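Local coordinates for ArtJ (Geobacillus stearothermophilus, PDB 2PVU), which binds arginine, lysine or histidine and probably hands it to the membrane-bound components of an ABC transporter, at residues I87-D90 and P91-S95; T109-D112 and E113-Q116. One frame throughout, in Å; residues are numbered along the deposited sequence.

Contact 1 and contact 2 illustrate how two separate helix starts can each contribute to one pocket of a solute-binding protein. Their centres lie about 16 Å apart, and they come in series along the chain: residues 87-95 turn from the end of strand 82-86 into helix 89-98, and residues 109-116 lead from the loop after strand 103-104 into helix 112-115. Those two strands are the outer members of a parallel sheet with strand 44-48 between them. The contacts meet where Trp89 CZ2 packs 3.7 Å from Arg114 NH2. Both touch the bound lysine, contact 1 mainly along its aliphatic chain and contact 2 at its carboxylate and amino group.

Contact 1 (I87-D90 and P91-S95); sequences IGWD and PLFAS. With LYS (lysine), chain E.
The indole of Trp89 is sandwiched between the bound lysine on one face and Phe93, one helical turn on, on the other. On the ligand side the lysine's aliphatic chain runs over the six-membered ring, with its CE 3.5 Å from Trp89 CZ3 and its NZ above the plane toward the rim. On the opposite face Phe93 comes in edge first, a T-shaped pair with planes at 69°; the centres of its ring and of the six-membered indole ring are 4.8 Å apart. Phe93 CE2 makes the closest approach, 3.6 Å from Trp89 CZ2. The edge of the phenyl ring also meets a carbonyl in its own plane: Trp89 O lies 3.2 Å from Phe93 CD2. CG of Trp89 stands anti to the backbone N (chi1 179°), which carries the indole out from the helix start toward the ligand, and its NE1 donates to Ala155 O. Without the indole, as with an alanine here, the ligand's methylenes would probably lose their flat support, the Phe93 edge its partner and Ala155 O the NE1 donor. Farther from the ligand, Ile87 CD1 packs 3.6 Å from Leu92 CA. Gly88 is the N-cap, and its O accepts from Leu92 N at 3.0 Å. This is the first turn of a helix that follows a strand, carrying an aromatic wall of the amino-acid pocket in a family 3 solute-binding protein.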
loop_
_atom_site.group_PDB
_atom_site.type_symbol
_atom_site.label_atom_id
_atom_site.label_comp_id
_atom_site.label_asym_id
_atom_site.label_seq_id
_atom_site.Cartn_x
_atom_site.Cartn_y
_atom_site.Cartn_z
ATOM N N ILE A 87 -7.395 11.011 -2.864
ATOM C CA ILE A 87 -7.415 11.427 -4.248
ATOM C C ILE A 87 -7.358 10.317 -5.266
ATOM O O ILE A 87 -7.554 10.574 -6.474
ATOM C CB ILE A 87 -6.369 12.505 -4.555
ATOM C CG1 ILE A 87 -4.981 12.040 -4.144
ATOM C CG2 ILE A 87 -6.782 13.826 -3.852
ATOM C CD1 ILE A 87 -3.857 12.997 -4.632
ATOM N N GLY A 88 -7.117 9.092 -4.814
ATOM C CA GLY A 88 -7.120 7.980 -5.767
ATOM C C GLY A 88 -5.679 7.722 -6.222
ATOM O O GLY A 88 -4.806 8.571 -6.054
ATOM N N TRP A 89 -5.436 6.539 -6.770
ATOM C CA TRP A 89 -4.077 6.029 -6.901
ATOM C C TRP A 89 -3.362 6.726 -8.066
ATOM O O TRP A 89 -2.255 7.289 -7.911
ATOM C CB TRP A 89 -4.178 4.518 -7.144
ATOM C CG TRP A 89 -2.869 3.775 -7.333
ATOM C CD1 TRP A 89 -2.410 3.165 -8.513
ATOM C CD2 TRP A 89 -1.859 3.580 -6.363
ATOM N NE1 TRP A 89 -1.192 2.569 -8.284
ATOM C CE2 TRP A 89 -0.818 2.829 -6.977
ATOM C CE3 TRP A 89 -1.709 3.975 -5.012
ATOM C CZ2 TRP A 89 0.347 2.447 -6.269
ATOM C CZ3 TRP A 89 -0.545 3.579 -4.292
ATOM C CH2 TRP A 89 0.456 2.825 -4.911
ATOM N N ASP A 90 -3.940 6.635 -9.251
ATOM C CA ASP A 90 -3.244 7.234 -10.382
ATOM C C ASP A 90 -3.164 8.779 -10.247
ATOM O O ASP A 90 -2.108 9.393 -10.527
ATOM C CB ASP A 90 -3.826 6.752 -11.714
ATOM C CG ASP A 90 -3.401 5.304 -12.012
ATOM O OD1 ASP A 90 -2.187 5.056 -12.220
ATOM O OD2 ASP A 90 -4.258 4.410 -12.004
ATOM N N PRO A 91 -4.262 9.410 -9.801
ATOM C CA PRO A 91 -4.164 10.847 -9.479
ATOM C C PRO A 91 -3.112 11.201 -8.475
ATOM O O PRO A 91 -2.536 12.284 -8.596
ATOM C CB PRO A 91 -5.543 11.186 -8.922
ATOM C CG PRO A 91 -6.475 10.224 -9.754
ATOM C CD PRO A 91 -5.652 8.920 -9.700
ATOM N N LEU A 92 -2.874 10.329 -7.491
ATOM C CA LEU A 92 -1.872 10.604 -6.435
ATOM C C LEU A 92 -0.498 10.818 -7.090
ATOM O O LEU A 92 0.217 11.799 -6.785
ATOM C CB LEU A 92 -1.846 9.477 -5.398
ATOM C CG LEU A 92 -0.677 9.496 -4.389
ATOM C CD1 LEU A 92 -0.675 10.842 -3.644
ATOM C CD2 LEU A 92 -0.793 8.299 -3.434
ATOM N N PHE A 93 -0.149 9.939 -8.019
ATOM C CA PHE A 93 1.161 10.032 -8.660
ATOM C C PHE A 93 1.251 11.216 -9.604
ATOM O O PHE A 93 2.291 11.884 -9.677
ATOM C CB PHE A 93 1.541 8.708 -9.339
ATOM C CG PHE A 93 1.906 7.639 -8.334
ATOM C CD1 PHE A 93 3.229 7.438 -7.946
ATOM C CD2 PHE A 93 0.905 6.907 -7.713
ATOM C CE1 PHE A 93 3.544 6.488 -6.981
ATOM C CE2 PHE A 93 1.198 5.964 -6.741
ATOM C CZ PHE A 93 2.522 5.752 -6.366
ATOM N N ALA A 94 0.166 11.485 -10.315
ATOM C CA ALA A 94 0.095 12.659 -11.168
ATOM C C ALA A 94 0.260 13.951 -10.378
ATOM O O ALA A 94 0.979 14.842 -10.823
ATOM C CB ALA A 94 -1.217 12.681 -11.956
ATOM N N SER A 95 -0.386 14.028 -9.205
ATOM C CA SER A 95 -0.388 15.199 -8.331
ATOM C C SER A 95 0.928 15.404 -7.587
ATOM O O SER A 95 1.275 16.534 -7.255
ATOM C CB SER A 95 -1.511 15.045 -7.298
ATOM O OG SER A 95 -2.750 15.314 -7.938
HETATM N N LYS E . 2.531 -1.701 -2.428
HETATM C CA LYS E . 2.064 -1.843 -3.847
HETATM C C LYS E . 2.662 -0.711 -4.694
HETATM O O LYS E . 2.522 -0.708 -5.908
HETATM C CB LYS E . 0.543 -1.770 -3.914
HETATM C CG LYS E . 0.002 -0.436 -3.342
HETATM C CD LYS E . -1.427 -0.145 -3.847
HETATM C CE LYS E . -2.109 0.834 -2.902
HETATM N NZ LYS E . -3.478 1.309 -3.481
HETATM O OXT LYS E . 3.283 0.235 -4.162
#

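Contact 2 (T109-D112 and E113-Q116); sequences TITD and ERKQ. With LYS (lysine), chain E; SO4 (sulfate ion), chain D.
A threonine N-cap opens the short, weakly bonded helix about 112-115 and places an arginine in the carboxylate site of the lysine pocket. Thr111 OG1 accepts from Arg114 N at 3.1 Å, and with OG1 set between its own N and carbonyl carbon (chi1 66°) the hydroxyl also lies alongside the Arg114 chain, 3.4 Å from Arg114 CG. From there the arginine runs extended to its guanidinium, which is gripped at its edge. NH1 of Arg114 reaches a lone pair of Thr109 O at 2.9 Å, in the carbonyl plane and only 6° out of the guanidinium plane, and it also donates to OXT of the ligand at 2.7 Å, with an N-H...O angle of 169°. NH2 of Arg114 takes the other carboxylate oxygen, the ligand O, at 2.9 Å. Thr109 works on the ligand from two atoms: its N donates to OXT, and its OG1 accepts from the ligand's amino N at 2.9 Å while also hydrogen-bonding Glu224. At the helix start, Glu113 N donates to O4 of a sulfate, probably from the crystallisation liquor, at 2.6 Å. The bidentate pairing of guanidinium and carboxylate would be expected to balance much of the negative charge of the ligand's carboxylate, while the bond to Thr109 O helps fix the rotation of the arginine head. Contact 2 thus recognises the alpha-carboxylate and the alpha-amino group, the parts common to all its amino-acid ligands.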
loop_
_atom_site.group_PDB
_atom_site.type_symbol
_atom_site.label_atom_id
_atom_site.label_comp_id
_atom_site.label_asym_id
_atom_site.label_seq_id
_atom_site.Cartn_x
_atom_site.Cartn_y
_atom_site.Cartn_z
ATOM N N THR A 109 5.130 0.896 -2.141
ATOM C CA THR A 109 6.433 0.231 -2.144
ATOM C C THR A 109 7.499 1.159 -2.695
ATOM O O THR A 109 7.328 1.794 -3.735
ATOM C CB THR A 109 6.382 -1.064 -2.962
ATOM O OG1 THR A 109 5.399 -1.952 -2.394
ATOM C CG2 THR A 109 7.741 -1.763 -3.002
ATOM N N ILE A 110 8.596 1.249 -1.965
ATOM C CA ILE A 110 9.783 1.965 -2.476
ATOM C C ILE A 110 10.384 1.133 -3.613
ATOM O O ILE A 110 10.714 -0.039 -3.400
ATOM C CB ILE A 110 10.869 2.062 -1.347
ATOM C CG1 ILE A 110 10.323 2.819 -0.142
ATOM C CG2 ILE A 110 12.187 2.695 -1.901
ATOM C CD1 ILE A 110 11.166 2.692 1.164
ATOM N N THR A 111 10.576 1.704 -4.810
ATOM C CA THR A 111 11.242 0.953 -5.901
ATOM C C THR A 111 12.219 1.827 -6.640
ATOM O O THR A 111 12.102 3.057 -6.616
ATOM C CB THR A 111 10.272 0.386 -6.981
ATOM O OG1 THR A 111 9.657 1.473 -7.684
ATOM C CG2 THR A 111 9.205 -0.490 -6.327
ATOM N N ASP A 112 13.197 1.199 -7.304
ATOM C CA ASP A 112 14.212 1.987 -7.990
ATOM C C ASP A 112 13.611 2.836 -9.082
ATOM O O ASP A 112 14.009 3.989 -9.290
ATOM C CB ASP A 112 15.291 1.064 -8.568
ATOM C CG ASP A 112 16.303 0.623 -7.513
ATOM O OD1 ASP A 112 16.302 1.192 -6.388
ATOM O OD2 ASP A 112 17.123 -0.272 -7.827
ATOM N N GLU A 113 12.655 2.268 -9.790
ATOM C CA GLU A 113 12.016 3.004 -10.866
ATOM C C GLU A 113 11.261 4.212 -10.346
ATOM O O GLU A 113 11.338 5.269 -10.929
ATOM C CB GLU A 113 11.052 2.118 -11.643
ATOM C CG GLU A 113 10.574 2.819 -12.914
ATOM C CD GLU A 113 9.116 2.606 -13.139
ATOM O OE1 GLU A 113 8.824 1.871 -14.113
ATOM O OE2 GLU A 113 8.276 3.143 -12.344
ATOM N N ARG A 114 10.512 4.052 -9.248
ATOM C CA ARG A 114 9.837 5.198 -8.643
ATOM C C ARG A 114 10.785 6.259 -8.091
ATOM O O ARG A 114 10.442 7.432 -8.105
ATOM C CB ARG A 114 8.871 4.746 -7.565
ATOM C CG ARG A 114 7.606 4.141 -8.169
ATOM C CD ARG A 114 6.848 3.354 -7.106
ATOM N NE ARG A 114 5.598 2.741 -7.623
ATOM C CZ ARG A 114 4.803 1.946 -6.907
ATOM N NH1 ARG A 114 5.130 1.615 -5.660
ATOM N NH2 ARG A 114 3.673 1.466 -7.433
ATOM N N LYS A 115 11.954 5.850 -7.601
ATOM C CA LYS A 115 12.949 6.822 -7.102
ATOM C C LYS A 115 13.495 7.698 -8.243
ATOM O O LYS A 115 14.134 8.741 -8.001
ATOM C CB LYS A 115 14.114 6.095 -6.395
ATOM C CG LYS A 115 13.752 5.538 -5.032
ATOM C CD LYS A 115 14.671 4.371 -4.700
ATOM C CE LYS A 115 15.704 4.691 -3.707
ATOM N NZ LYS A 115 16.116 3.417 -3.063
ATOM N N GLN A 116 13.269 7.299 -9.495
ATOM C CA GLN A 116 13.673 8.154 -10.613
ATOM C C GLN A 116 12.834 9.423 -10.678
ATOM O O GLN A 116 13.286 10.460 -11.177
ATOM C CB GLN A 116 13.556 7.428 -11.940
ATOM C CG GLN A 116 14.651 6.418 -12.164
ATOM C CD GLN A 116 14.456 5.674 -13.470
ATOM O OE1 GLN A 116 13.384 5.741 -14.103
ATOM N NE2 GLN A 116 15.492 4.967 -13.888
HETATM N N LYS E . 2.531 -1.701 -2.428
HETATM C CA LYS E . 2.064 -1.843 -3.847
HETATM C C LYS E . 2.662 -0.711 -4.694
HETATM O O LYS E . 2.522 -0.708 -5.908
HETATM C CB LYS E . 0.543 -1.770 -3.914
HETATM C CG LYS E . 0.002 -0.436 -3.342
HETATM C CD LYS E . -1.427 -0.145 -3.847
HETATM C CE LYS E . -2.109 0.834 -2.902
HETATM N NZ LYS E . -3.478 1.309 -3.481
HETATM O OXT LYS E . 3.283 0.235 -4.162
HETATM S S SO4 D . 11.808 -1.583 -10.268
HETATM O O1 SO4 D . 10.415 -1.413 -10.712
HETATM O O2 SO4 D . 12.596 -2.110 -11.392
HETATM O O3 SO4 D . 11.913 -2.548 -9.168
HETATM O O4 SO4 D . 12.368 -0.307 -9.858
#